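Local coordinates for protein SusD homolog (Bacteroides thetaiotaomicron VPI-5482, PDB 3IV0) that is of unknown function but, as a SusD-family protein of the outer membrane, probably binds glycans at the cell surface, at residues A[246-249]-A[255-258]; A[395-398]-A[402-405]; A[415-420]-A[442-447]. All coordinates share one frame; numbering follows the deposited sequence. Where two conformers were deposited one is given.

Contact 1 (A[246-249]-A[255-258])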
ATOM      1  N   SER A 246      -8.858  -6.040  15.539  1.00 12.45           N
ATOM      2  CA  SER A 246     -10.133  -6.668  15.251  1.00 14.37           C
ATOM      3  C   SER A 246     -10.667  -6.179  13.917  1.00 13.12           C
ATOM      4  O   SER A 246     -10.225  -5.153  13.389  1.00 14.08           O
ATOM      5  CB  SER A 246     -11.127  -6.426  16.369  1.00 17.12           C
ATOM      6  OG  SER A 246     -11.249  -5.066  16.587  1.00 20.10           O
ATOM      7  N   LEU A 247     -11.599  -6.928  13.364  1.00 12.84           N
ATOM      8  CA  LEU A 247     -12.341  -6.495  12.198  1.00 11.31           C
ATOM      9  C   LEU A 247     -13.569  -5.690  12.622  1.00 13.73           C
ATOM     10  O   LEU A 247     -14.438  -6.230  13.315  1.00 17.46           O
ATOM     11  CB  LEU A 247     -12.778  -7.709  11.396  1.00 13.26           C
ATOM     12  CG  LEU A 247     -11.670  -8.573  10.800  1.00 12.22           C
ATOM     13  CD1 LEU A 247     -12.299  -9.717   9.978  1.00 16.89           C
ATOM     14  CD2 LEU A 247     -10.736  -7.772   9.962  1.00 14.34           C
ATOM     15  N   LEU A 248     -13.671  -4.437  12.231  1.00 12.17           N
ATOM     16  CA  LEU A 248     -14.854  -3.651  12.605  1.00 12.21           C
ATOM     17  C   LEU A 248     -16.081  -4.096  11.823  1.00 13.43           C
ATOM     18  O   LEU A 248     -16.002  -4.684  10.735  1.00 12.89           O
ATOM     19  CB  LEU A 248     -14.614  -2.172  12.336  1.00 13.37           C
ATOM     20  CG  LEU A 248     -13.873  -1.383  13.431  1.00 14.15           C
ATOM     21  CD1 LEU A 248     -12.418  -1.827  13.655  1.00 14.01           C
ATOM     22  CD2 LEU A 248     -13.941   0.145  13.123  1.00 13.69           C
ATOM     23  N   ASP A 249     -17.251  -3.849  12.388  0.50 13.07           N
ATOM     24  CA  ASP A 249     -18.479  -4.097  11.652  0.50 12.14           C
ATOM     25  C   ASP A 249     -18.447  -3.369  10.329  0.50 12.89           C
ATOM     26  O   ASP A 249     -17.937  -2.266  10.226  0.50 13.25           O
ATOM     27  CB  ASP A 249     -19.692  -3.637  12.463  0.50 15.27           C
ATOM     28  CG  ASP A 249     -20.000  -4.551  13.627  0.50 15.98           C
ATOM     29  OD1 ASP A 249     -19.345  -5.600  13.761  0.50 17.75           O
ATOM     30  OD2 ASP A 249     -20.913  -4.213  14.418  0.50 20.91           O
ATOM     31  N   VAL A 255     -15.198   4.328  10.035  1.00 12.14           N
ATOM     32  CA  VAL A 255     -14.290   4.372  11.186  1.00 12.14           C
ATOM     33  C   VAL A 255     -12.935   3.714  10.847  1.00 11.00           C
ATOM     34  O   VAL A 255     -11.876   4.197  11.212  1.00 11.99           O
ATOM     35  CB  VAL A 255     -14.919   3.676  12.398  1.00 12.35           C
ATOM     36  CG1 VAL A 255     -13.953   3.638  13.582  1.00 14.60           C
ATOM     37  CG2 VAL A 255     -16.244   4.352  12.795  1.00 14.35           C
ATOM     38  N   ILE A 256     -12.969   2.635  10.071  1.00 10.76           N
ATOM     39  CA  ILE A 256     -11.732   2.054   9.535  1.00 11.96           C
ATOM     40  C   ILE A 256     -10.969   3.083   8.727  1.00 10.98           C
ATOM     41  O   ILE A 256      -9.780   3.344   8.944  1.00 11.62           O
ATOM     42  CB  ILE A 256     -11.969   0.821   8.645  1.00 11.83           C
ATOM     43  CG1 ILE A 256     -12.795  -0.248   9.353  1.00 13.49           C
ATOM     44  CG2 ILE A 256     -10.608   0.277   8.157  1.00 13.12           C
ATOM     45  CD1 ILE A 256     -13.246  -1.418   8.432  1.00 15.89           C
ATOM     46  N   PHE A 257     -11.660   3.709   7.778  1.00 11.48           N
ATOM     47  CA  PHE A 257     -10.998   4.588   6.833  1.00 10.80           C
ATOM     48  C   PHE A 257     -10.694   5.992   7.324  1.00 11.87           C
ATOM     49  O   PHE A 257      -9.869   6.697   6.720  1.00 13.02           O
ATOM     50  CB  PHE A 257     -11.682   4.509   5.461  1.00 11.25           C
ATOM     51  CG  PHE A 257     -11.712   3.108   4.949  1.00 11.84           C
ATOM     52  CD1 PHE A 257     -10.511   2.440   4.699  1.00 13.92           C
ATOM     53  CD2 PHE A 257     -12.885   2.396   4.867  1.00 12.51           C
ATOM     54  CE1 PHE A 257     -10.514   1.121   4.300  1.00 12.33           C
ATOM     55  CE2 PHE A 257     -12.866   1.050   4.475  1.00 13.08           C
ATOM     56  CZ  PHE A 257     -11.666   0.433   4.231  1.00 13.24           C
ATOM     57  N   ALA A 258     -11.245   6.378   8.478  1.00 11.91           N
ATOM     58  CA  ALA A 258     -10.858   7.615   9.120  1.00 10.93           C
ATOM     59  C   ALA A 258      -9.427   7.501   9.623  1.00 12.23           C
ATOM     60  O   ALA A 258      -8.701   8.504   9.709  1.00 13.03           O
ATOM     61  CB  ALA A 258     -11.772   7.904  10.296  1.00 13.77           C
TER
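L248 and V255 meet because of how each side chain leaves its backbone: L248 has CG anti to its carbonyl carbon (chi1 -84°), with CD2 extended away from CA toward the first turn of helix 253-258, while V255 has CG1 anti to the backbone N (chi1 177°), so that CG1 and CB offer their flank to that methyl. CD2 of L248 then lies 3.5 Å from CG1 of V255, the tightest approach of the contact, with CB of V255 close behind at 3.7 Å from the same L248 CD2, and the two side chains cross at about a right angle. L248 CD2 also rests 4.0 Å from CG1 of I256. One leucine therefore spans two successive residues of the helix: CD2 touches both, and CB of L248 adds a second contact to I256 CG1, at 4.0 Å. No hydrogen bond crosses between the segments; the contact is apolar and small, burying 143 Å² in all. The backbone of the buried L248 is nonetheless satisfied, its N donating to the carboxylate of E263 and its O accepting from R398. Around this, L247 points away from the helix and packs on helix 367-381, and F257 turns to I363 of strand 362-366. The short helix 253-258 thus packs against that strand, where I256 touches R366, as well as against the 246-249 loop, with R398 of helix 385-398 also touching I256.

Contact 2 (A[395-398]-A[402-405])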
ATOM      1  N   VAL A 395     -13.229 -12.608   6.991  1.00 10.99           N
ATOM      2  CA  VAL A 395     -13.461 -11.459   6.133  1.00 11.16           C
ATOM      3  C   VAL A 395     -14.816 -11.571   5.417  1.00 11.65           C
ATOM      4  O   VAL A 395     -15.561 -10.594   5.362  1.00 11.26           O
ATOM      5  CB  VAL A 395     -12.307 -11.282   5.149  1.00 11.00           C
ATOM      6  CG1 VAL A 395     -12.576 -10.119   4.188  1.00 12.75           C
ATOM      7  CG2 VAL A 395     -10.978 -11.068   5.944  1.00 13.00           C
ATOM      8  N   ARG A 396     -15.123 -12.770   4.926  1.00 11.28           N
ATOM      9  CA  ARG A 396     -16.423 -12.989   4.280  1.00 10.50           C
ATOM     10  C   ARG A 396     -17.553 -12.696   5.260  1.00 11.98           C
ATOM     11  O   ARG A 396     -18.528 -12.039   4.917  1.00 12.11           O
ATOM     12  CB  ARG A 396     -16.558 -14.427   3.806  1.00 13.49           C
ATOM     13  CG  ARG A 396     -15.560 -14.921   2.791  1.00 14.29           C
ATOM     14  CD  ARG A 396     -15.822 -14.375   1.426  1.00 13.07           C
ATOM     15  NE  ARG A 396     -17.064 -14.934   0.857  1.00 12.25           N
ATOM     16  CZ  ARG A 396     -17.513 -14.627  -0.347  1.00 13.21           C
ATOM     17  NH1 ARG A 396     -16.914 -13.727  -1.111  1.00 12.93           N
ATOM     18  NH2 ARG A 396     -18.638 -15.177  -0.785  1.00 14.19           N
ATOM     19  N   ASN A 397     -17.441 -13.218   6.477  1.00 12.57           N
ATOM     20  CA  ASN A 397     -18.502 -13.036   7.463  1.00 13.10           C
ATOM     21  C   ASN A 397     -18.675 -11.563   7.833  1.00 13.47           C
ATOM     22  O   ASN A 397     -19.793 -11.087   7.992  1.00 12.63           O
ATOM     23  CB  ASN A 397     -18.277 -13.879   8.713  1.00 14.02           C
ATOM     24  CG  ASN A 397     -18.613 -15.365   8.527  1.00 18.96           C
ATOM     25  OD1 ASN A 397     -17.932 -16.236   9.089  1.00 26.94           O
ATOM     26  ND2 ASN A 397     -19.662 -15.658   7.787  1.00 20.12           N
ATOM     27  N   ARG A 398     -17.581 -10.810   7.937  1.00 11.94           N
ATOM     28  CA  ARG A 398     -17.706  -9.395   8.255  1.00 12.17           C
ATOM     29  C   ARG A 398     -18.475  -8.661   7.153  1.00 11.57           C
ATOM     30  O   ARG A 398     -19.245  -7.743   7.448  1.00 12.58           O
ATOM     31  CB  ARG A 398     -16.310  -8.769   8.498  1.00 11.41           C
ATOM     32  CG  ARG A 398     -16.385  -7.368   9.012  1.00 12.63           C
ATOM     33  CD  ARG A 398     -16.308  -6.305   7.962  1.00 12.79           C
ATOM     34  NE  ARG A 398     -14.998  -6.277   7.308  1.00 11.25           N
ATOM     35  CZ  ARG A 398     -13.905  -5.721   7.811  1.00 11.98           C
ATOM     36  NH1 ARG A 398     -13.915  -5.129   8.986  1.00 11.45           N
ATOM     37  NH2 ARG A 398     -12.783  -5.776   7.128  1.00 12.90           N
ATOM     38  N   SER A 402     -21.273 -15.095   1.686  1.00 13.50           N
ATOM     39  CA  SER A 402     -21.372 -16.513   2.000  1.00 15.34           C
ATOM     40  C   SER A 402     -20.031 -17.110   2.437  1.00 14.38           C
ATOM     41  O   SER A 402     -18.983 -16.721   1.934  1.00 15.06           O
ATOM     42  CB  SER A 402     -21.893 -17.275   0.797  1.00 16.11           C
ATOM     43  OG  SER A 402     -20.957 -17.270  -0.278  1.00 18.08           O
ATOM     44  N   GLU A 403     -20.039 -18.021   3.406  1.00 15.82           N
ATOM     45  CA  GLU A 403     -18.815 -18.698   3.806  1.00 16.36           C
ATOM     46  C   GLU A 403     -18.322 -19.585   2.658  1.00 16.12           C
ATOM     47  O   GLU A 403     -19.105 -20.210   1.936  1.00 17.65           O
ATOM     48  CB  GLU A 403     -19.017 -19.534   5.066  1.00 18.81           C
ATOM     49  CG  GLU A 403     -19.126 -18.718   6.353  1.00 21.93           C
ATOM     50  CD  GLU A 403     -18.947 -19.589   7.582  1.00 33.59           C
ATOM     51  OE1 GLU A 403     -19.348 -20.776   7.533  1.00 37.48           O
ATOM     52  OE2 GLU A 403     -18.405 -19.095   8.593  1.00 35.72           O
ATOM     53  N   ILE A 404     -17.017 -19.621   2.506  1.00 14.86           N
ATOM     54  CA  ILE A 404     -16.364 -20.391   1.485  1.00 15.61           C
ATOM     55  C   ILE A 404     -15.890 -21.701   2.100  1.00 15.28           C
ATOM     56  O   ILE A 404     -15.275 -21.727   3.167  1.00 16.69           O
ATOM     57  CB  ILE A 404     -15.141 -19.615   0.921  1.00 16.15           C
ATOM     58  CG1 ILE A 404     -15.594 -18.307   0.263  1.00 19.60           C
ATOM     59  CG2 ILE A 404     -14.355 -20.461  -0.081  1.00 16.47           C
ATOM     60  CD1 ILE A 404     -16.540 -18.501  -0.776  1.00 21.64           C
ATOM     61  N   ASN A 405     -16.124 -22.803   1.392  1.00 14.98           N
ATOM     62  CA  ASN A 405     -15.704 -24.111   1.832  1.00 14.46           C
ATOM     63  C   ASN A 405     -15.172 -24.842   0.622  1.00 13.18           C
ATOM     64  O   ASN A 405     -15.908 -25.494  -0.123  1.00 14.91           O
ATOM     65  CB  ASN A 405     -16.866 -24.880   2.443  1.00 13.67           C
ATOM     66  CG  ASN A 405     -16.402 -26.189   3.057  1.00 15.01           C
ATOM     67  OD1 ASN A 405     -15.217 -26.378   3.284  1.00 15.56           O
ATOM     68  ND2 ASN A 405     -17.346 -27.095   3.336  1.00 15.17           N
TER
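R396 grips S402 side-on through NE and NH2, tying the last turn of helix 385-398 to the loop of a helix-loop-helix connection in the SusD family region. The hydrogen bonds come first. NE donates to the carbonyl O of S402 at 2.8 Å, nearly straight at 160° and lying in the carbonyl plane. NH2 of R396 reaches the same S402 O at 3.1 Å, less straight and tilted from the carbonyl plane, and its second bond goes to OG of S402 at 3.2 Å. All three bonds run close to the guanidinium plane, so S402 sits at the edge of the group; NE comes nearly end-on to the carbonyl, NH2 more from the side. The R396 chain, bent at chi2 and chi3, curls round to present this edge. A salt bridge from NH1 to E418 of helix 408-422 uses the remaining nitrogen, which probably fixes the rotation of the guanidinium. Van der Waals packing comes next: I404 lays CD1 over one face of the guanidinium, and its backbone N donates to the side-chain OD1 of N393, on helix 385-398 one turn before R396. On the solvent-exposed side, N397 and E403 cross with amide and carboxylate planes 36° apart. I404 packs through the methylene and the methyl of its longer branch, CG1 lying 3.7 Å from NE of R396 and CD1 3.9 Å from NH2 of R396.

Contact 3 (A[415-420]-A[442-447])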
ATOM      1  N   ILE A 415      -9.391 -16.472  -2.525  1.00 10.24           N
ATOM      2  CA  ILE A 415      -8.642 -15.545  -1.693  1.00 10.03           C
ATOM      3  C   ILE A 415      -8.151 -14.345  -2.531  1.00 10.51           C
ATOM      4  O   ILE A 415      -8.257 -13.199  -2.062  1.00 10.71           O
ATOM      5  CB  ILE A 415      -7.482 -16.262  -1.004  1.00 11.89           C
ATOM      6  CG1 ILE A 415      -7.995 -17.319  -0.011  1.00 11.82           C
ATOM      7  CG2 ILE A 415      -6.547 -15.241  -0.303  1.00 11.46           C
ATOM      8  CD1 ILE A 415      -6.946 -18.374   0.381  1.00 12.27           C
ATOM      9  N   PHE A 416      -7.665 -14.595  -3.753  1.00 10.81           N
ATOM     10  CA  PHE A 416      -7.275 -13.495  -4.645  1.00 11.14           C
ATOM     11  C   PHE A 416      -8.459 -12.562  -4.876  1.00 10.71           C
ATOM     12  O   PHE A 416      -8.336 -11.357  -4.727  1.00 11.03           O
ATOM     13  CB  PHE A 416      -6.777 -14.021  -5.983  1.00 12.57           C
ATOM     14  CG  PHE A 416      -6.670 -12.969  -7.019  1.00 13.49           C
ATOM     15  CD1 PHE A 416      -5.598 -12.101  -7.032  1.00 15.19           C
ATOM     16  CD2 PHE A 416      -7.662 -12.805  -7.964  1.00 13.01           C
ATOM     17  CE1 PHE A 416      -5.544 -11.076  -7.974  1.00 13.99           C
ATOM     18  CE2 PHE A 416      -7.588 -11.804  -8.913  1.00 15.05           C
ATOM     19  CZ  PHE A 416      -6.521 -10.942  -8.908  1.00 15.13           C
ATOM     20  N   TRP A 417      -9.630 -13.092  -5.188  1.00 11.33           N
ATOM     21  CA  TRP A 417     -10.759 -12.238  -5.529  1.00  9.61           C
ATOM     22  C   TRP A 417     -11.273 -11.540  -4.298  1.00 10.19           C
ATOM     23  O   TRP A 417     -11.757 -10.393  -4.372  1.00 10.67           O
ATOM     24  CB  TRP A 417     -11.873 -13.036  -6.221  1.00 12.21           C
ATOM     25  CG  TRP A 417     -11.537 -13.403  -7.630  1.00 12.10           C
ATOM     26  CD1 TRP A 417     -11.289 -14.635  -8.110  1.00 13.83           C
ATOM     27  CD2 TRP A 417     -11.416 -12.502  -8.739  1.00 11.23           C
ATOM     28  NE1 TRP A 417     -11.013 -14.573  -9.445  1.00 14.15           N
ATOM     29  CE2 TRP A 417     -11.082 -13.275  -9.860  1.00 14.13           C
ATOM     30  CE3 TRP A 417     -11.549 -11.129  -8.883  1.00 15.36           C
ATOM     31  CZ2 TRP A 417     -10.896 -12.723 -11.116  1.00 15.01           C
ATOM     32  CZ3 TRP A 417     -11.362 -10.585 -10.138  1.00 17.05           C
ATOM     33  CH2 TRP A 417     -11.035 -11.381 -11.229  1.00 17.19           C
ATOM     34  N   GLU A 418     -11.162 -12.194  -3.146  1.00 10.73           N
ATOM     35  CA  GLU A 418     -11.562 -11.558  -1.913  1.00 10.12           C
ATOM     36  C   GLU A 418     -10.689 -10.334  -1.614  1.00  9.41           C
ATOM     37  O   GLU A 418     -11.175  -9.330  -1.105  1.00 10.23           O
ATOM     38  CB  GLU A 418     -11.597 -12.523  -0.711  1.00 12.65           C
ATOM     39  CG  GLU A 418     -12.358 -12.004   0.502  1.00 11.18           C
ATOM     40  CD  GLU A 418     -13.847 -11.848   0.282  1.00 13.21           C
ATOM     41  OE1 GLU A 418     -14.379 -12.374  -0.726  1.00 16.07           O
ATOM     42  OE2 GLU A 418     -14.462 -11.202   1.145  1.00 13.60           O
ATOM     43  N   ARG A 419      -9.384 -10.443  -1.822  1.00 10.41           N
ATOM     44  CA  ARG A 419      -8.518  -9.271  -1.653  1.00 10.97           C
ATOM     45  C   ARG A 419      -8.919  -8.172  -2.625  1.00 11.42           C
ATOM     46  O   ARG A 419      -8.904  -6.988  -2.266  1.00 11.38           O
ATOM     47  CB  ARG A 419      -7.031  -9.627  -1.882  1.00 12.34           C
ATOM     48  CG  ARG A 419      -6.384 -10.349  -0.683  1.00 15.33           C
ATOM     49  CD  ARG A 419      -4.862 -10.561  -0.800  1.00 14.15           C
ATOM     50  NE  ARG A 419      -4.123  -9.319  -1.011  1.00 13.38           N
ATOM     51  CZ  ARG A 419      -3.722  -8.495  -0.052  1.00 11.57           C
ATOM     52  NH1 ARG A 419      -4.020  -8.729   1.215  1.00 13.42           N
ATOM     53  NH2 ARG A 419      -3.052  -7.392  -0.338  1.00 14.37           N
ATOM     54  N   CYS A 420      -9.324  -8.509  -3.847  1.00 10.20           N
ATOM     55  CA  CYS A 420      -9.753  -7.485  -4.782  1.00  9.85           C
ATOM     56  C   CYS A 420     -11.019  -6.790  -4.316  1.00 10.90           C
ATOM     57  O   CYS A 420     -11.164  -5.581  -4.467  1.00 11.83           O
ATOM     58  CB  CYS A 420      -9.953  -8.095  -6.157  1.00 10.56           C
ATOM     59  SG  CYS A 420      -8.459  -8.645  -7.005  1.00 13.93           S
ATOM     60  N   ARG A 442      -5.418 -12.807 -18.395  0.60 15.60           N
ATOM     61  CA  ARG A 442      -6.723 -12.201 -18.632  0.60 16.89           C
ATOM     62  C   ARG A 442      -7.854 -12.800 -17.782  0.60 14.23           C
ATOM     63  O   ARG A 442      -8.898 -12.184 -17.622  0.60 16.70           O
ATOM     64  CB  ARG A 442      -7.082 -12.278 -20.123  0.60 17.34           C
ATOM     65  CG  ARG A 442      -8.203 -11.349 -20.527  0.60 22.56           C
ATOM     66  CD  ARG A 442      -8.440 -11.417 -22.029  0.60 23.43           C
ATOM     67  NE  ARG A 442      -7.235 -11.050 -22.770  0.60 23.23           N
ATOM     68  CZ  ARG A 442      -6.849  -9.800 -23.021  0.60 22.18           C
ATOM     69  NH1 ARG A 442      -7.576  -8.775 -22.604  0.60 26.02           N
ATOM     70  NH2 ARG A 442      -5.740  -9.578 -23.703  0.60 29.76           N
ATOM     71  N   ASN A 443      -7.623 -13.978 -17.210  1.00 15.83           N
ATOM     72  CA  ASN A 443      -8.607 -14.580 -16.300  1.00 17.55           C
ATOM     73  C   ASN A 443      -8.746 -13.807 -14.976  1.00 17.52           C
ATOM     74  O   ASN A 443      -9.765 -13.941 -14.279  1.00 18.08           O
ATOM     75  CB  ASN A 443      -8.238 -16.029 -16.003  1.00 19.54           C
ATOM     76  CG  ASN A 443      -8.320 -16.912 -17.237  1.00 22.68           C
ATOM     77  OD1 ASN A 443      -7.358 -17.581 -17.621  1.00 31.46           O
ATOM     78  ND2 ASN A 443      -9.461 -16.883 -17.879  1.00 24.87           N
ATOM     79  N   TYR A 444      -7.735 -12.991 -14.658  1.00 14.58           N
ATOM     80  CA  TYR A 444      -7.680 -12.258 -13.380  1.00 15.20           C
ATOM     81  C   TYR A 444      -7.518 -10.749 -13.525  1.00 16.71           C
ATOM     82  O   TYR A 444      -7.691 -10.026 -12.555  1.00 18.43           O
ATOM     83  CB  TYR A 444      -6.526 -12.793 -12.546  1.00 14.39           C
ATOM     84  CG  TYR A 444      -6.645 -14.263 -12.276  1.00 14.72           C
ATOM     85  CD1 TYR A 444      -7.517 -14.738 -11.318  1.00 15.85           C
ATOM     86  CD2 TYR A 444      -5.900 -15.178 -12.987  1.00 14.75           C
ATOM     87  CE1 TYR A 444      -7.635 -16.091 -11.073  1.00 15.49           C
ATOM     88  CE2 TYR A 444      -6.016 -16.538 -12.767  1.00 16.03           C
ATOM     89  CZ  TYR A 444      -6.875 -16.988 -11.804  1.00 17.09           C
ATOM     90  OH  TYR A 444      -7.005 -18.346 -11.579  1.00 20.73           O
ATOM     91  N   CYS A 445      -7.179 -10.258 -14.704  1.00 15.93           N
ATOM     92  CA  CYS A 445      -6.945  -8.849 -14.955  1.00 15.27           C
ATOM     93  C   CYS A 445      -7.582  -8.512 -16.292  1.00 14.55           C
ATOM     94  O   CYS A 445      -7.277  -9.161 -17.298  1.00 16.09           O
ATOM     95  CB  CYS A 445      -5.446  -8.576 -15.002  1.00 14.81           C
ATOM     96  SG  CYS A 445      -5.042  -6.840 -15.406  1.00 14.87           S
HETATM   97  N   MSE A 446      -8.436  -7.500 -16.320  0.66 15.01           N
HETATM   98  CA  MSE A 446      -9.166  -7.129 -17.536  0.66 17.15           C
HETATM   99  C   MSE A 446      -8.257  -6.428 -18.540  0.66 16.25           C
HETATM  100  O   MSE A 446      -8.467  -6.493 -19.754  0.66 16.74           O
HETATM  101  CB  MSE A 446     -10.328  -6.207 -17.168  0.66 18.45           C
HETATM  102  CG  MSE A 446     -11.227  -5.859 -18.335  0.66 23.91           C
HETATM  103 SE   MSE A 446     -13.012  -5.205 -17.820  0.50 25.05          SE
HETATM  104  CE  MSE A 446     -13.955  -6.672 -18.335  0.66 21.20           C
ATOM    105  N   ASN A 447      -7.209  -5.784 -18.021  1.00 15.33           N
ATOM    106  CA  ASN A 447      -6.289  -4.985 -18.841  1.00 13.99           C
ATOM    107  C   ASN A 447      -4.871  -5.533 -18.633  1.00 14.16           C
ATOM    108  O   ASN A 447      -3.988  -4.834 -18.141  1.00 14.97           O
ATOM    109  CB  ASN A 447      -6.309  -3.486 -18.454  1.00 13.96           C
ATOM    110  CG  ASN A 447      -7.649  -2.808 -18.684  1.00 17.32           C
ATOM    111  OD1 ASN A 447      -8.642  -3.425 -19.054  1.00 25.84           O
ATOM    112  ND2 ASN A 447      -7.683  -1.525 -18.440  1.00 17.78           N
TER
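Y444 fits between two neighbouring aromatic side chains of helix 408-422, turning the edge of its ring to the face of F416 and lying obliquely to the indole of W417, and no hydrogen bond joins the two segments. Against F416 this is an offset edge-to-face pair, with centroids 5.5 Å apart and planes at 84°; CD1 of Y444 is 3.8 Å from CE2 of F416. The same Y444 CD1 lies 3.9 Å from CZ2 of W417, but there the planes are only 31° apart. F416 has CG anti to its backbone N (chi1 167°) and W417 has CG anti to its carbonyl carbon, which lets these successive residues bring their rings together, CE2 of F416 standing over the centre of the indole, 3.8 Å above that plane. The three rings form an aromatic cluster in which each touches the other two. At its rim the indole also meets the loop backbone: CZ2 of W417 is 3.6 Å from N443 O, close to the ring plane, and CH2 of W417 is 3.8 Å from Y444 O. With an alanine in place of W417, the tyrosine is likely to lose one of its two aromatic walls, leaving F416 without the plane beneath CE2. Y444 OH hydrogen-bonds D413, one turn before F416 on the same helix, and K438 makes cation-pi contacts with Y444 and F416. Ring packing thus holds the loop here; the bond from OH to D413 probably fixes how the tyrosine is turned, and the lysine charge is likely to be stabilised by the two electron-rich rings.

How the contacts relate
The three contacts come in series along the chain, each closing before the next opens. Contacts 1 and 2 have centres 17 Å apart and touch where R398, at the end of helix 385-398, meets the 246-249 loop. Contacts 2 and 3, 18 Å apart between centres, lie on the successive helices 385-398 and 408-422, which the R396-E418 salt bridge joins. Contacts 1 and 3, 24 Å apart between centres, do not touch. Helix 385-398 therefore bridges the outer two: its arginines connect the 246-258 region, earlier in the chain, to consecutive helices of the SusD family region, which contains contacts 2 and 3 entirely, so that parts distant in sequence are packed as one largely helical body.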